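Fe(2+) transporter FeoB (Legionella pneumophila, PDB 3IBY) probably uses GTP, bound by the G domain of this cytosolic part, to drive ferrous iron uptake across the bacterial inner membrane. Local coordinates at residues Leu106-Lys111 / Phe199-Ser204; Leu207-Thr212 / Asp240-Lys245. One frame throughout, in Å; residues are numbered along the deposited sequence.

Contact 1 (Leu106-Lys111 / Phe199-Ser204)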
ATOM      1  N   LEU A 106       1.507   1.987   2.808  1.00 10.06           N
ATOM      2  CA  LEU A 106       0.399   2.712   2.135  1.00  9.35           C
ATOM      3  C   LEU A 106      -0.500   3.505   3.071  1.00  9.58           C
ATOM      4  O   LEU A 106      -0.862   4.619   2.774  1.00 10.01           O
ATOM      5  CB  LEU A 106      -0.478   1.712   1.411  1.00  8.61           C
ATOM      6  CG  LEU A 106       0.106   0.881   0.271  1.00  9.00           C
ATOM      7  CD1 LEU A 106      -1.012  -0.051  -0.296  1.00  8.91           C
ATOM      8  CD2 LEU A 106       0.700   1.731  -0.853  1.00  7.07           C
ATOM      9  N   PHE A 107      -0.887   2.903   4.192  1.00 10.59           N
ATOM     10  CA  PHE A 107      -1.617   3.584   5.282  1.00 11.31           C
ATOM     11  C   PHE A 107      -0.936   4.831   5.797  1.00 11.73           C
ATOM     12  O   PHE A 107      -1.567   5.615   6.469  1.00 13.23           O
ATOM     13  CB  PHE A 107      -1.715   2.687   6.523  1.00 11.27           C
ATOM     14  CG  PHE A 107      -2.683   1.558   6.404  1.00 12.31           C
ATOM     15  CD1 PHE A 107      -3.319   1.252   5.196  1.00 10.79           C
ATOM     16  CD2 PHE A 107      -2.945   0.762   7.512  1.00 14.01           C
ATOM     17  CE1 PHE A 107      -4.203   0.240   5.121  1.00  7.62           C
ATOM     18  CE2 PHE A 107      -3.823  -0.302   7.410  1.00 11.62           C
ATOM     19  CZ  PHE A 107      -4.443  -0.546   6.210  1.00  9.57           C
ATOM     20  N   GLU A 108       0.363   4.978   5.561  1.00 11.62           N
ATOM     21  CA  GLU A 108       1.094   6.169   5.987  1.00 10.94           C
ATOM     22  C   GLU A 108       0.957   7.306   4.965  1.00 10.83           C
ATOM     23  O   GLU A 108       1.513   8.361   5.179  1.00 10.71           O
ATOM     24  CB  GLU A 108       2.584   5.826   6.214  1.00 10.98           C
ATOM     25  CG  GLU A 108       2.854   4.520   7.008  1.00 10.68           C
ATOM     26  CD  GLU A 108       4.320   4.294   7.388  1.00 10.18           C
ATOM     27  OE1 GLU A 108       5.231   4.750   6.681  1.00  5.91           O
ATOM     28  OE2 GLU A 108       4.593   3.638   8.424  1.00 14.58           O
ATOM     29  N   LEU A 109       0.266   7.091   3.845  1.00 10.80           N
ATOM     30  CA  LEU A 109      -0.035   8.197   2.903  1.00 11.32           C
ATOM     31  C   LEU A 109      -1.198   9.114   3.370  1.00 11.91           C
ATOM     32  O   LEU A 109      -1.328  10.248   2.953  1.00 12.35           O
ATOM     33  CB  LEU A 109      -0.380   7.647   1.512  1.00 10.39           C
ATOM     34  CG  LEU A 109       0.765   6.968   0.771  1.00 10.38           C
ATOM     35  CD1 LEU A 109       0.243   5.966  -0.267  1.00  8.67           C
ATOM     36  CD2 LEU A 109       1.700   7.987   0.125  1.00  7.59           C
ATOM     37  N   GLY A 110      -2.074   8.612   4.211  1.00 12.88           N
ATOM     38  CA  GLY A 110      -3.245   9.386   4.577  1.00 13.27           C
ATOM     39  C   GLY A 110      -4.262   9.499   3.463  1.00 13.04           C
ATOM     40  O   GLY A 110      -5.106  10.377   3.472  1.00 13.90           O
ATOM     41  N   LYS A 111      -4.198   8.594   2.518  1.00 12.88           N
ATOM     42  CA  LYS A 111      -5.154   8.547   1.455  1.00 13.29           C
ATOM     43  C   LYS A 111      -5.983   7.307   1.781  1.00 12.97           C
ATOM     44  O   LYS A 111      -5.436   6.362   2.367  1.00 13.82           O
ATOM     45  CB  LYS A 111      -4.401   8.377   0.110  1.00 13.86           C
ATOM     46  CG  LYS A 111      -4.854   9.326  -1.014  1.00 14.58           C
ATOM     47  CD  LYS A 111      -3.857  10.433  -1.279  1.00 14.87           C
ATOM     48  CE  LYS A 111      -4.408  11.447  -2.267  1.00 16.13           C
ATOM     49  NZ  LYS A 111      -5.901  11.483  -2.255  1.00 16.87           N
ATOM     50  N   PHE A 199       2.063  14.339   3.965  1.00  7.87           N
ATOM     51  CA  PHE A 199       3.259  14.006   3.237  1.00  7.02           C
ATOM     52  C   PHE A 199       4.511  13.927   4.142  1.00  6.62           C
ATOM     53  O   PHE A 199       5.379  13.073   3.915  1.00  6.09           O
ATOM     54  CB  PHE A 199       3.517  14.971   2.088  1.00  6.74           C
ATOM     55  CG  PHE A 199       4.628  14.514   1.233  1.00  7.08           C
ATOM     56  CD1 PHE A 199       4.453  13.438   0.380  1.00  5.99           C
ATOM     57  CD2 PHE A 199       5.893  15.059   1.361  1.00  7.89           C
ATOM     58  CE1 PHE A 199       5.501  12.956  -0.366  1.00  5.56           C
ATOM     59  CE2 PHE A 199       6.959  14.557   0.603  1.00  7.56           C
ATOM     60  CZ  PHE A 199       6.756  13.506  -0.247  1.00  5.21           C
ATOM     61  N   ALA A 200       4.608  14.811   5.139  1.00  5.69           N
ATOM     62  CA  ALA A 200       5.774  14.840   6.012  1.00  5.58           C
ATOM     63  C   ALA A 200       5.869  13.564   6.818  1.00  5.96           C
ATOM     64  O   ALA A 200       6.971  12.975   6.933  1.00  5.63           O
ATOM     65  CB  ALA A 200       5.733  16.005   6.928  1.00  5.83           C
ATOM     66  N   TYR A 201       4.727  13.124   7.365  1.00  5.82           N
ATOM     67  CA  TYR A 201       4.707  11.876   8.110  1.00  5.84           C
ATOM     68  C   TYR A 201       5.233  10.799   7.193  1.00  5.96           C
ATOM     69  O   TYR A 201       6.139  10.067   7.573  1.00  7.01           O
ATOM     70  CB  TYR A 201       3.309  11.504   8.639  1.00  5.86           C
ATOM     71  CG  TYR A 201       3.281  10.189   9.433  1.00  5.58           C
ATOM     72  CD1 TYR A 201       3.406  10.162  10.831  1.00  6.18           C
ATOM     73  CD2 TYR A 201       3.144   8.982   8.796  1.00  4.00           C
ATOM     74  CE1 TYR A 201       3.387   8.948  11.553  1.00  4.81           C
ATOM     75  CE2 TYR A 201       3.124   7.785   9.508  1.00  4.08           C
ATOM     76  CZ  TYR A 201       3.242   7.765  10.868  1.00  3.73           C
ATOM     77  OH  TYR A 201       3.213   6.548  11.508  1.00  3.09           O
ATOM     78  N   TYR A 202       4.689  10.719   5.980  1.00  5.68           N
ATOM     79  CA  TYR A 202       4.990   9.597   5.079  1.00  5.40           C
ATOM     80  C   TYR A 202       6.424   9.659   4.592  1.00  5.74           C
ATOM     81  O   TYR A 202       7.121   8.675   4.599  1.00  6.12           O
ATOM     82  CB  TYR A 202       4.029   9.599   3.869  1.00  5.04           C
ATOM     83  CG  TYR A 202       4.408   8.694   2.708  1.00  2.72           C
ATOM     84  CD1 TYR A 202       3.994   7.368   2.650  1.00  2.00           C
ATOM     85  CD2 TYR A 202       5.157   9.180   1.655  1.00  2.38           C
ATOM     86  CE1 TYR A 202       4.318   6.555   1.569  1.00  2.00           C
ATOM     87  CE2 TYR A 202       5.501   8.366   0.582  1.00  2.64           C
ATOM     88  CZ  TYR A 202       5.084   7.056   0.535  1.00  3.19           C
ATOM     89  OH  TYR A 202       5.454   6.283  -0.566  1.00  5.80           O
ATOM     90  N   PHE A 203       6.854  10.827   4.169  1.00  6.33           N
ATOM     91  CA  PHE A 203       8.167  10.996   3.584  1.00  7.20           C
ATOM     92  C   PHE A 203       9.320  10.737   4.590  1.00  7.03           C
ATOM     93  O   PHE A 203      10.416  10.281   4.211  1.00  7.00           O
ATOM     94  CB  PHE A 203       8.232  12.409   3.016  1.00  7.67           C
ATOM     95  CG  PHE A 203       9.494  12.714   2.294  1.00 11.59           C
ATOM     96  CD1 PHE A 203      10.179  11.720   1.594  1.00 14.82           C
ATOM     97  CD2 PHE A 203       9.999  14.020   2.290  1.00 14.14           C
ATOM     98  CE1 PHE A 203      11.347  12.023   0.907  1.00 16.69           C
ATOM     99  CE2 PHE A 203      11.162  14.333   1.612  1.00 15.24           C
ATOM    100  CZ  PHE A 203      11.846  13.340   0.919  1.00 15.98           C
ATOM    101  N   SER A 204       9.043  10.999   5.869  1.00  6.43           N
ATOM    102  CA  SER A 204       9.987  10.732   6.964  1.00  5.93           C
ATOM    103  C   SER A 204      10.333   9.239   7.117  1.00  5.34           C
ATOM    104  O   SER A 204      11.529   8.860   7.265  1.00  4.08           O
ATOM    105  CB  SER A 204       9.460  11.312   8.304  1.00  5.63           C
ATOM    106  OG  SER A 204       8.155  10.874   8.604  1.00  4.47           O
TER
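The Tyr202 ring carries Leu109 on one face and the carbonyl oxygen of Glu108 at its edge, while the Tyr201 ring receives Glu108 at its own edge, near the ring plane. These two neighbouring tyrosines, on helix 197-209 of the helical domain, meet the turn that follows helix 96-106 of the P-loop GTPase fold and leads into strand 113-118. That turn is a type I beta turn from Leu106 to Leu109, closed by Leu109 N to Leu106 O, and it places Glu108 and Leu109 side by side before the helix.

The evidence for a CH-pi contact is direct: CD2 of Leu109 stands 3.4 Å from the centroid of the Tyr202 ring, 15° off the ring normal. Of the ring atoms, CE1 of Tyr202 comes closest to that methyl. The two side chains run alongside each other, pointing the same way. In Tyr202, CG lies anti to the backbone N (chi1 167°), which brings the ring alongside Leu109, its face against CD2. Val79 and Ile80 of helix 70-81 also touch this ring, and the contact is largely buried.

Glu108 crosses Tyr201 at about a right angle, its carboxylate plane 83° from the ring plane. The touching is done by the aliphatic part, CB of Glu108 to CE2 of Tyr201 at 3.9 Å, while the carboxylate, at the end of a chain extended beyond CG, is bound elsewhere: OE1 forms a salt bridge with Arg206 and OE2 one with Arg242. No hydrogen bond joins the two segments; van der Waals contact carries the interface. The backbones come nearest at Glu108 and Tyr202, whose CA atoms are 5.3 Å apart, and there the O of Glu108 lies 3.1 Å from CB of Tyr202.

Contact 2 (Leu207-Thr212 / Asp240-Lys245)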
ATOM      1  N   LEU A 207      12.507   8.142   4.122  1.00  6.89           N
ATOM      2  CA  LEU A 207      13.875   8.571   4.393  1.00  7.82           C
ATOM      3  C   LEU A 207      14.524   7.626   5.401  1.00  8.06           C
ATOM      4  O   LEU A 207      15.624   7.123   5.179  1.00  7.83           O
ATOM      5  CB  LEU A 207      13.868   9.994   4.940  1.00  7.82           C
ATOM      6  CG  LEU A 207      14.182  11.129   3.980  1.00  8.86           C
ATOM      7  CD1 LEU A 207      13.944  10.674   2.535  1.00 10.62           C
ATOM      8  CD2 LEU A 207      13.389  12.397   4.365  1.00  9.03           C
ATOM      9  N   ALA A 208      13.812   7.378   6.496  1.00  8.72           N
ATOM     10  CA  ALA A 208      14.263   6.474   7.553  1.00  9.03           C
ATOM     11  C   ALA A 208      14.631   5.127   6.995  1.00  9.40           C
ATOM     12  O   ALA A 208      15.527   4.470   7.486  1.00  9.59           O
ATOM     13  CB  ALA A 208      13.183   6.313   8.596  1.00  9.01           C
ATOM     14  N   GLU A 209      13.941   4.709   5.954  1.00 10.25           N
ATOM     15  CA  GLU A 209      14.229   3.419   5.364  1.00 10.87           C
ATOM     16  C   GLU A 209      15.352   3.494   4.386  1.00 11.62           C
ATOM     17  O   GLU A 209      15.878   2.450   3.970  1.00 11.80           O
ATOM     18  CB  GLU A 209      12.991   2.868   4.708  1.00 11.10           C
ATOM     19  CG  GLU A 209      11.904   2.534   5.769  1.00 11.68           C
ATOM     20  CD  GLU A 209      10.542   2.271   5.163  1.00 10.62           C
ATOM     21  OE1 GLU A 209      10.477   1.931   3.962  1.00  6.53           O
ATOM     22  OE2 GLU A 209       9.551   2.404   5.914  1.00 12.72           O
ATOM     23  N   GLY A 210      15.744   4.721   4.044  1.00 12.02           N
ATOM     24  CA  GLY A 210      16.841   4.951   3.128  1.00 12.66           C
ATOM     25  C   GLY A 210      16.361   5.183   1.701  1.00 13.46           C
ATOM     26  O   GLY A 210      17.046   4.791   0.747  1.00 14.13           O
ATOM     27  N   ASP A 211      15.207   5.837   1.535  1.00 13.84           N
ATOM     28  CA  ASP A 211      14.731   6.122   0.204  1.00 13.98           C
ATOM     29  C   ASP A 211      15.381   7.358  -0.415  1.00 13.90           C
ATOM     30  O   ASP A 211      15.351   8.462   0.142  1.00 12.70           O
ATOM     31  CB  ASP A 211      13.214   6.263   0.111  1.00 14.45           C
ATOM     32  CG  ASP A 211      12.774   6.525  -1.323  1.00 15.26           C
ATOM     33  OD1 ASP A 211      12.714   5.538  -2.095  1.00 15.47           O
ATOM     34  OD2 ASP A 211      12.598   7.724  -1.690  1.00 16.60           O
ATOM     35  N   THR A 212      15.893   7.124  -1.621  1.00 14.24           N
ATOM     36  CA  THR A 212      16.598   8.105  -2.420  1.00 15.01           C
ATOM     37  C   THR A 212      15.656   8.984  -3.275  1.00 15.33           C
ATOM     38  O   THR A 212      16.056  10.038  -3.777  1.00 14.99           O
ATOM     39  CB  THR A 212      17.629   7.365  -3.340  1.00 15.19           C
ATOM     40  OG1 THR A 212      17.050   6.144  -3.849  1.00 15.55           O
ATOM     41  CG2 THR A 212      18.902   7.016  -2.556  1.00 14.56           C
ATOM     42  N   ASP A 240      12.120  -3.762  11.319  1.00 11.12           N
ATOM     43  CA  ASP A 240      11.741  -4.642  12.418  1.00 10.74           C
ATOM     44  C   ASP A 240      10.447  -4.193  13.089  1.00  9.92           C
ATOM     45  O   ASP A 240       9.569  -5.004  13.306  1.00 10.76           O
ATOM     46  CB  ASP A 240      12.846  -4.748  13.462  1.00 10.93           C
ATOM     47  CG  ASP A 240      12.541  -5.802  14.549  1.00 11.89           C
ATOM     48  OD1 ASP A 240      12.150  -6.946  14.220  1.00 10.85           O
ATOM     49  OD2 ASP A 240      12.711  -5.477  15.746  1.00 14.28           O
ATOM     50  N   ALA A 241      10.307  -2.921  13.413  1.00  8.27           N
ATOM     51  CA  ALA A 241       9.094  -2.501  14.073  1.00  7.72           C
ATOM     52  C   ALA A 241       7.894  -2.699  13.143  1.00  7.96           C
ATOM     53  O   ALA A 241       6.790  -3.027  13.581  1.00  7.87           O
ATOM     54  CB  ALA A 241       9.198  -1.086  14.522  1.00  7.07           C
ATOM     55  N   ARG A 242       8.109  -2.525  11.850  1.00  8.17           N
ATOM     56  CA  ARG A 242       7.032  -2.754  10.890  1.00  8.51           C
ATOM     57  C   ARG A 242       6.656  -4.222  10.874  1.00  8.55           C
ATOM     58  O   ARG A 242       5.499  -4.570  10.917  1.00  9.51           O
ATOM     59  CB  ARG A 242       7.461  -2.339   9.489  1.00  8.02           C
ATOM     60  CG  ARG A 242       6.283  -2.199   8.578  1.00  7.85           C
ATOM     61  CD  ARG A 242       6.627  -1.475   7.308  1.00  7.09           C
ATOM     62  NE  ARG A 242       7.162  -0.160   7.601  1.00  5.66           N
ATOM     63  CZ  ARG A 242       6.435   0.918   7.823  1.00  3.91           C
ATOM     64  NH1 ARG A 242       5.109   0.829   7.795  1.00  4.56           N
ATOM     65  NH2 ARG A 242       7.037   2.082   8.102  1.00  2.41           N
ATOM     66  N   TYR A 243       7.669  -5.065  10.815  1.00  8.51           N
ATOM     67  CA  TYR A 243       7.520  -6.486  10.898  1.00  8.44           C
ATOM     68  C   TYR A 243       6.829  -6.964  12.194  1.00  8.13           C
ATOM     69  O   TYR A 243       6.021  -7.860  12.165  1.00  7.92           O
ATOM     70  CB  TYR A 243       8.909  -7.136  10.777  1.00  8.37           C
ATOM     71  CG  TYR A 243       8.911  -8.578  11.211  1.00  8.99           C
ATOM     72  CD1 TYR A 243       8.546  -9.575  10.324  1.00  8.76           C
ATOM     73  CD2 TYR A 243       9.220  -8.951  12.537  1.00  9.60           C
ATOM     74  CE1 TYR A 243       8.507 -10.913  10.718  1.00  8.20           C
ATOM     75  CE2 TYR A 243       9.184 -10.304  12.933  1.00  7.75           C
ATOM     76  CZ  TYR A 243       8.816 -11.265  12.003  1.00  6.70           C
ATOM     77  OH  TYR A 243       8.736 -12.588  12.315  1.00  6.98           O
ATOM     78  N   GLN A 244       7.164  -6.412  13.343  1.00  8.70           N
ATOM     79  CA  GLN A 244       6.622  -6.983  14.607  1.00  9.06           C
ATOM     80  C   GLN A 244       5.109  -6.769  14.695  1.00  8.04           C
ATOM     81  O   GLN A 244       4.373  -7.678  15.070  1.00  6.26           O
ATOM     82  CB  GLN A 244       7.320  -6.402  15.816  1.00  9.52           C
ATOM     83  CG  GLN A 244       8.622  -7.084  16.171  1.00 13.99           C
ATOM     84  CD  GLN A 244       9.258  -6.429  17.394  1.00 20.43           C
ATOM     85  OE1 GLN A 244       9.662  -5.250  17.335  1.00 25.45           O
ATOM     86  NE2 GLN A 244       9.334  -7.172  18.520  1.00 22.82           N
ATOM     87  N   LYS A 245       4.666  -5.580  14.282  1.00  7.31           N
ATOM     88  CA  LYS A 245       3.273  -5.225  14.334  1.00  7.32           C
ATOM     89  C   LYS A 245       2.530  -6.089  13.334  1.00  7.46           C
ATOM     90  O   LYS A 245       1.365  -6.455  13.536  1.00  6.86           O
ATOM     91  CB  LYS A 245       3.088  -3.736  13.973  1.00  7.42           C
ATOM     92  CG  LYS A 245       1.629  -3.162  14.151  1.00  8.10           C
ATOM     93  CD  LYS A 245       1.081  -3.353  15.614  1.00  9.51           C
ATOM     94  CE  LYS A 245      -0.359  -2.817  15.872  1.00  8.56           C
ATOM     95  NZ  LYS A 245      -0.712  -2.883  17.329  1.00  8.18           N
TER
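This is a single salt bridge between two helices, made where the C-terminal end of helix 197-209 faces the middle of the long helix 234-253. Only Glu209 and Arg242 touch across it, burying 55 Å² in all, and their CA atoms, the nearest pair, remain 11.0 Å apart. The backbones therefore do not pack here, and long side chains span the distance.

OE2 of Glu209 lies 3.3 Å from NH2 of Arg242. It approaches the guanidinium obliquely, with the carboxylate and guanidinium planes 62° apart, and NE of Arg242 is farther from the same oxygen at 3.9 Å. The evidence thus supports a one-oxygen, one-nitrogen electrostatic pair, with no hydrogen bond across. The chains cross at about a right angle. Glu209 reaches out extended beyond CG, whereas Arg242 bends at chi3 (-58°), turning its guanidinium out of the line of the preceding chain.

Each group has its stronger partner elsewhere: OE2 of Glu209 pairs with NH1 of Arg206 on its own helix, and NH2 of Arg242 with OE2 of Glu108. The 3.3 Å pair links those two bridges. NH1 of Arg242 is hydrogen-bonded to OG of Ser104 on helix 96-106, which probably helps fix the rotation of the guanidinium. This sharing of each charge should favour the ionised forms in a partly buried setting.

Just beyond Glu209, helix 197-209 ends in a Schellman C-cap: Gly210 has a positive phi (96°), and two bonds run back into the last turn, one of them Gly210 N to Leu207 O at 2.7 Å. The contact itself is a long-reach interhelical ion pair, part of a charged cluster of Glu108, Arg206, Glu209 and Arg242 where the helical domain of FeoB meets its G domain.

How the contacts relate
Followed from the N terminus, the chain builds much of the GTPase sheet before reaching the turn at 106-111. Contact 1 then closes a loop of 87 intervening residues, which includes strands 113-118 and 143-145 and helix 177-193, by returning helix 197-209 to that turn. Contact 2 opens later on the same helix, the element both contacts share, and closes a shorter loop of 27 residues through helix 219-229 to helix 234-253. The two loops are in series, neither nesting nor crossing, and their centres are 13 Å apart. Glu108 OE2 to Arg242 NH2, at 2.9 Å, joins them directly, linking the GTPase turn to helix 234-253.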